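Local coordinates for putative lipoprotein YerB (Bacillus subtilis, PDB 2PSB), which is a putative membrane-anchored lipoprotein of unknown biochemical function that interacts with PcrA, an interaction not essential for viability or for repair of UV-induced lesions, at residues S146-Y149 against I150-A153; H103-P107 against G108-Q112. One frame throughout, in Å; residues are numbered along the deposited sequence.

Contact 1. Residues S146-Y149 against I150-A153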
loop_
_atom_site.group_PDB
_atom_site.type_symbol
_atom_site.label_atom_id
_atom_site.label_comp_id
_atom_site.label_asym_id
_atom_site.label_seq_id
_atom_site.Cartn_x
_atom_site.Cartn_y
_atom_site.Cartn_z
ATOM N N SER A 146 8.368 -11.815 8.716
ATOM C CA SER A 146 8.693 -10.761 9.673
ATOM C C SER A 146 9.870 -9.961 9.160
ATOM O O SER A 146 10.605 -10.434 8.302
ATOM C CB SER A 146 9.052 -11.376 11.031
ATOM O OG SER A 146 10.290 -12.076 10.965
ATOM N N TYR A 147 10.054 -8.749 9.672
ATOM C CA TYR A 147 11.179 -7.939 9.225
ATOM C C TYR A 147 12.489 -8.675 9.510
ATOM O O TYR A 147 13.426 -8.618 8.725
ATOM C CB TYR A 147 11.197 -6.569 9.918
ATOM C CG TYR A 147 12.368 -5.714 9.477
ATOM C CD1 TYR A 147 12.658 -5.561 8.124
ATOM C CD2 TYR A 147 13.179 -5.052 10.405
ATOM C CE1 TYR A 147 13.719 -4.781 7.690
ATOM C CE2 TYR A 147 14.257 -4.252 9.982
ATOM C CZ TYR A 147 14.514 -4.124 8.617
ATOM O OH TYR A 147 15.541 -3.333 8.144
ATOM N N ASP A 148 12.550 -9.369 10.638
ATOM C CA ASP A 148 13.751 -10.120 10.991
ATOM C C ASP A 148 14.017 -11.201 9.939
ATOM O O ASP A 148 15.151 -11.378 9.503
ATOM C CB ASP A 148 13.592 -10.770 12.371
ATOM C CG ASP A 148 14.906 -11.293 12.920
ATOM O OD1 ASP A 148 15.758 -10.466 13.316
ATOM O OD2 ASP A 148 15.098 -12.529 12.947
ATOM N N TYR A 149 12.976 -11.916 9.518
ATOM C CA TYR A 149 13.149 -12.956 8.508
ATOM C C TYR A 149 13.416 -12.343 7.141
ATOM O O TYR A 149 14.133 -12.911 6.318
ATOM C CB TYR A 149 11.908 -13.856 8.438
ATOM C CG TYR A 149 11.763 -14.786 9.624
ATOM C CD1 TYR A 149 12.756 -14.858 10.605
ATOM C CD2 TYR A 149 10.658 -15.622 9.744
ATOM C CE1 TYR A 149 12.653 -15.745 11.676
ATOM C CE2 TYR A 149 10.543 -16.510 10.807
ATOM C CZ TYR A 149 11.544 -16.571 11.772
ATOM O OH TYR A 149 11.436 -17.462 12.822
ATOM N N ILE A 150 12.823 -11.187 6.898
ATOM C CA ILE A 150 13.024 -10.507 5.633
ATOM C C ILE A 150 14.490 -10.098 5.511
ATOM O O ILE A 150 15.078 -10.158 4.434
ATOM C CB ILE A 150 12.120 -9.276 5.545
ATOM C CG1 ILE A 150 10.654 -9.739 5.561
ATOM C CG2 ILE A 150 12.458 -8.459 4.294
ATOM C CD1 ILE A 150 9.650 -8.639 5.872
ATOM N N LYS A 151 15.073 -9.676 6.627
ATOM C CA LYS A 151 16.477 -9.292 6.637
ATOM C C LYS A 151 17.328 -10.524 6.332
ATOM O O LYS A 151 18.247 -10.472 5.508
ATOM C CB LYS A 151 16.855 -8.707 7.999
ATOM C CG LYS A 151 16.432 -7.266 8.168
ATOM C CD LYS A 151 15.961 -6.976 9.595
ATOM C CE LYS A 151 17.067 -7.042 10.617
ATOM N NZ LYS A 151 16.562 -6.556 11.940
ATOM N N LYS A 152 17.000 -11.638 6.979
ATOM C CA LYS A 152 17.743 -12.872 6.761
ATOM C C LYS A 152 17.699 -13.290 5.295
ATOM O O LYS A 152 18.691 -13.782 4.756
ATOM C CB LYS A 152 17.207 -13.994 7.660
ATOM C CG LYS A 152 17.459 -13.766 9.148
ATOM C CD LYS A 152 18.913 -13.358 9.420
ATOM C CE LYS A 152 19.156 -13.065 10.905
ATOM N NZ LYS A 152 20.552 -12.603 11.214
ATOM N N ALA A 153 16.563 -13.072 4.642
ATOM C CA ALA A 153 16.431 -13.434 3.236
ATOM C C ALA A 153 17.251 -12.479 2.376
ATOM O O ALA A 153 17.698 -12.838 1.285
ATOM C CB ALA A 153 14.961 -13.410 2.814
#

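Contact 2. Residues H103-P107 against G108-Q112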
loop_
_atom_site.group_PDB
_atom_site.type_symbol
_atom_site.label_atom_id
_atom_site.label_comp_id
_atom_site.label_asym_id
_atom_site.label_seq_id
_atom_site.Cartn_x
_atom_site.Cartn_y
_atom_site.Cartn_z
ATOM N N HIS A 103 4.160 -13.441 -2.336
ATOM C CA HIS A 103 3.962 -14.877 -2.269
ATOM C C HIS A 103 3.102 -15.316 -3.441
ATOM O O HIS A 103 1.866 -15.257 -3.391
ATOM C CB HIS A 103 3.297 -15.261 -0.949
ATOM C CG HIS A 103 3.461 -16.709 -0.596
ATOM N ND1 HIS A 103 3.192 -17.203 0.660
ATOM C CD2 HIS A 103 3.894 -17.763 -1.330
ATOM C CE1 HIS A 103 3.458 -18.497 0.689
ATOM N NE2 HIS A 103 3.886 -18.861 -0.507
ATOM N N GLY A 104 3.775 -15.768 -4.495
ATOM C CA GLY A 104 3.086 -16.185 -5.697
ATOM C C GLY A 104 3.084 -14.988 -6.620
ATOM O O GLY A 104 3.571 -13.917 -6.248
ATOM N N TRP A 105 2.536 -15.153 -7.815
ATOM C CA TRP A 105 2.496 -14.062 -8.777
ATOM C C TRP A 105 1.692 -14.392 -10.029
ATOM O O TRP A 105 1.328 -15.542 -10.273
ATOM C CB TRP A 105 3.921 -13.668 -9.195
ATOM C CG TRP A 105 4.842 -14.831 -9.489
ATOM C CD1 TRP A 105 4.490 -16.074 -9.938
ATOM C CD2 TRP A 105 6.274 -14.839 -9.379
ATOM N NE1 TRP A 105 5.612 -16.857 -10.111
ATOM C CE2 TRP A 105 6.719 -16.124 -9.773
ATOM C CE3 TRP A 105 7.224 -13.888 -8.979
ATOM C CZ2 TRP A 105 8.072 -16.476 -9.787
ATOM C CZ3 TRP A 105 8.575 -14.242 -8.993
ATOM C CH2 TRP A 105 8.982 -15.527 -9.390
ATOM N N SER A 106 1.409 -13.364 -10.816
ATOM C CA SER A 106 0.691 -13.546 -12.062
ATOM C C SER A 106 1.774 -13.767 -13.118
ATOM O O SER A 106 2.945 -13.479 -12.882
ATOM C CB SER A 106 -0.129 -12.298 -12.405
ATOM O OG SER A 106 0.707 -11.171 -12.594
ATOM N N PRO A 107 1.400 -14.296 -14.288
ATOM C CA PRO A 107 2.383 -14.531 -15.347
ATOM C C PRO A 107 3.239 -13.297 -15.630
ATOM O O PRO A 107 4.473 -13.366 -15.634
ATOM C CB PRO A 107 1.508 -14.921 -16.532
ATOM C CG PRO A 107 0.420 -15.709 -15.865
ATOM C CD PRO A 107 0.083 -14.837 -14.667
ATOM N N GLY A 108 2.569 -12.170 -15.862
ATOM C CA GLY A 108 3.269 -10.933 -16.143
ATOM C C GLY A 108 4.269 -10.599 -15.056
ATOM O O GLY A 108 5.432 -10.325 -15.341
ATOM N N ALA A 109 3.812 -10.628 -13.807
ATOM C CA ALA A 109 4.666 -10.326 -12.664
ATOM C C ALA A 109 5.889 -11.235 -12.595
ATOM O O ALA A 109 6.972 -10.797 -12.221
ATOM C CB ALA A 109 3.870 -10.444 -11.377
ATOM N N LYS A 110 5.709 -12.502 -12.948
ATOM C CA LYS A 110 6.803 -13.463 -12.913
ATOM C C LYS A 110 7.924 -13.039 -13.848
ATOM O O LYS A 110 9.062 -12.858 -13.421
ATOM C CB LYS A 110 6.311 -14.854 -13.319
ATOM C CG LYS A 110 7.361 -15.951 -13.140
ATOM C CD LYS A 110 7.236 -17.036 -14.199
ATOM C CE LYS A 110 7.494 -16.458 -15.596
ATOM N NZ LYS A 110 7.370 -17.467 -16.690
ATOM N N LYS A 111 7.595 -12.878 -15.125
ATOM C CA LYS A 111 8.582 -12.492 -16.127
ATOM C C LYS A 111 9.240 -11.175 -15.753
ATOM O O LYS A 111 10.451 -11.011 -15.885
ATOM C CB LYS A 111 7.924 -12.354 -17.505
ATOM C CG LYS A 111 7.315 -13.640 -18.060
ATOM C CD LYS A 111 8.379 -14.694 -18.383
ATOM C CE LYS A 111 9.258 -14.288 -19.560
ATOM N NZ LYS A 111 8.479 -14.160 -20.823
ATOM N N GLN A 112 8.426 -10.241 -15.285
ATOM C CA GLN A 112 8.902 -8.926 -14.893
ATOM C C GLN A 112 10.012 -9.042 -13.858
ATOM O O GLN A 112 11.112 -8.526 -14.048
ATOM C CB GLN A 112 7.730 -8.114 -14.334
ATOM C CG GLN A 112 7.756 -6.641 -14.688
ATOM C CD GLN A 112 6.390 -5.997 -14.544
ATOM O OE1 GLN A 112 5.849 -5.896 -13.439
ATOM N NE2 GLN A 112 5.821 -5.559 -15.668
HETATM O O HOH W 1 -0.021 -11.460 -15.545
HETATM O O HOH W 2 4.974 -15.757 -17.151
#

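Contact 1. Residues S146-Y149 against I150-A153
Tyr147 and Lys151 lie one turn apart on the same side at the start of helix 147-157, where Lys151 N donates to Tyr147 O at 2.9 Å and the same i to i+4 step recurs from Lys152 N to Asp148 O and from Ala153 N to Tyr149 O. Just ahead of this turn Ser146 is the N-cap: its OG accepts from Tyr149 N at 3.1 Å, and so satisfies an amide that has no earlier turn to donate to. The side-chain contact is a CH-pi pair. In Tyr147 chi1 of 179° puts CG beside the carbonyl carbon, and the ring stands where Lys151 can cross its face. In Lys151, CG anti to the carbonyl carbon (chi1 -80°) and a bend at chi2 bring CD over the ring centre, 3.3 Å from the ring centroid of Tyr147 and 15° off its normal. CD also comes 3.1 Å from Tyr147 O, touching the ring and the backbone carbonyl of the same residue. The bend at chi3 sends CE and the ammonium on past the CE2 side of the ring; Lys151 NZ stays 4.2 Å from Asp148 OD1, too long for a salt bridge, though the opposite charges probably attract. The helix follows directly on strand 143-146, the middle strand of a three-stranded antiparallel sheet, and its buried side, Ile150 and Ala153, packs on Met121 of strand 120-122.

Contact 2. Residues H103-P107 against G108-Q112
The N-terminus of helix 107-114 is built by Ser106, its N-cap, and by Trp105 just before it, whose indole carries the side chain of Lys110. Lys110 reaches this ring from above: its CB lies 3.8 Å from the centroid of the five-membered ring of Trp105, 8° off the normal, a CH-pi contact over the face. Its CG lies farther out, toward the rim, 3.4 Å from Trp105 CE2. With CG anti to the backbone N (chi1 -173°), the lysine chain runs across the indole before chi2 and chi3 turn it toward water. Trp105 CB meets Ala109 CB at 3.9 Å, an apolar contact. Replacing Trp105 with an alanine would probably strip Lys110 CB and CG of the flat surface they rest on and let the lysine chain swing more freely.

Here the loop after strand 99-102 leads into a helix, with proline as the first helical residue, a place where its missing N-H costs no bond. Lys110 N donates to Ser106 O at 2.9 Å, and Lys111 N to Pro107 O at 3.2 Å in a nearly straight bond (170°). Gly108 N, the amide after the proline, donates to a water 2.7 Å away that bridges it to Ser106 OG. A second water donates to Pro107 O at 2.9 Å and is weakly bonded by Lys110 NZ. Glu87 of helix 87-94 makes a weak hydrogen bond to Ser106 OG, and Leu113 and Glu114, farther along helix 107-114, touch the Trp105 side chain.

Along the chain contact 2 (103-112) comes first and contact 1 (146-153) second, both within the range of the DUF3048 N-terminal domain. Their centres are 21 Å apart and their nearest atoms about 11 Å, so they do not touch. Each is a helix start: a loop leads from strand 99-102 into helix 107-114, whereas helix 147-157 continues straight from strand 143-146. The two strands belong to different sheets. Strand 120-122 links the neighbourhoods, pairing in parallel with 99-102, bonding Gly104 through Asn122 and also touching helix 147-157. Ser143, opening strand 143-146, bonds His103, a second tie between the two sheets.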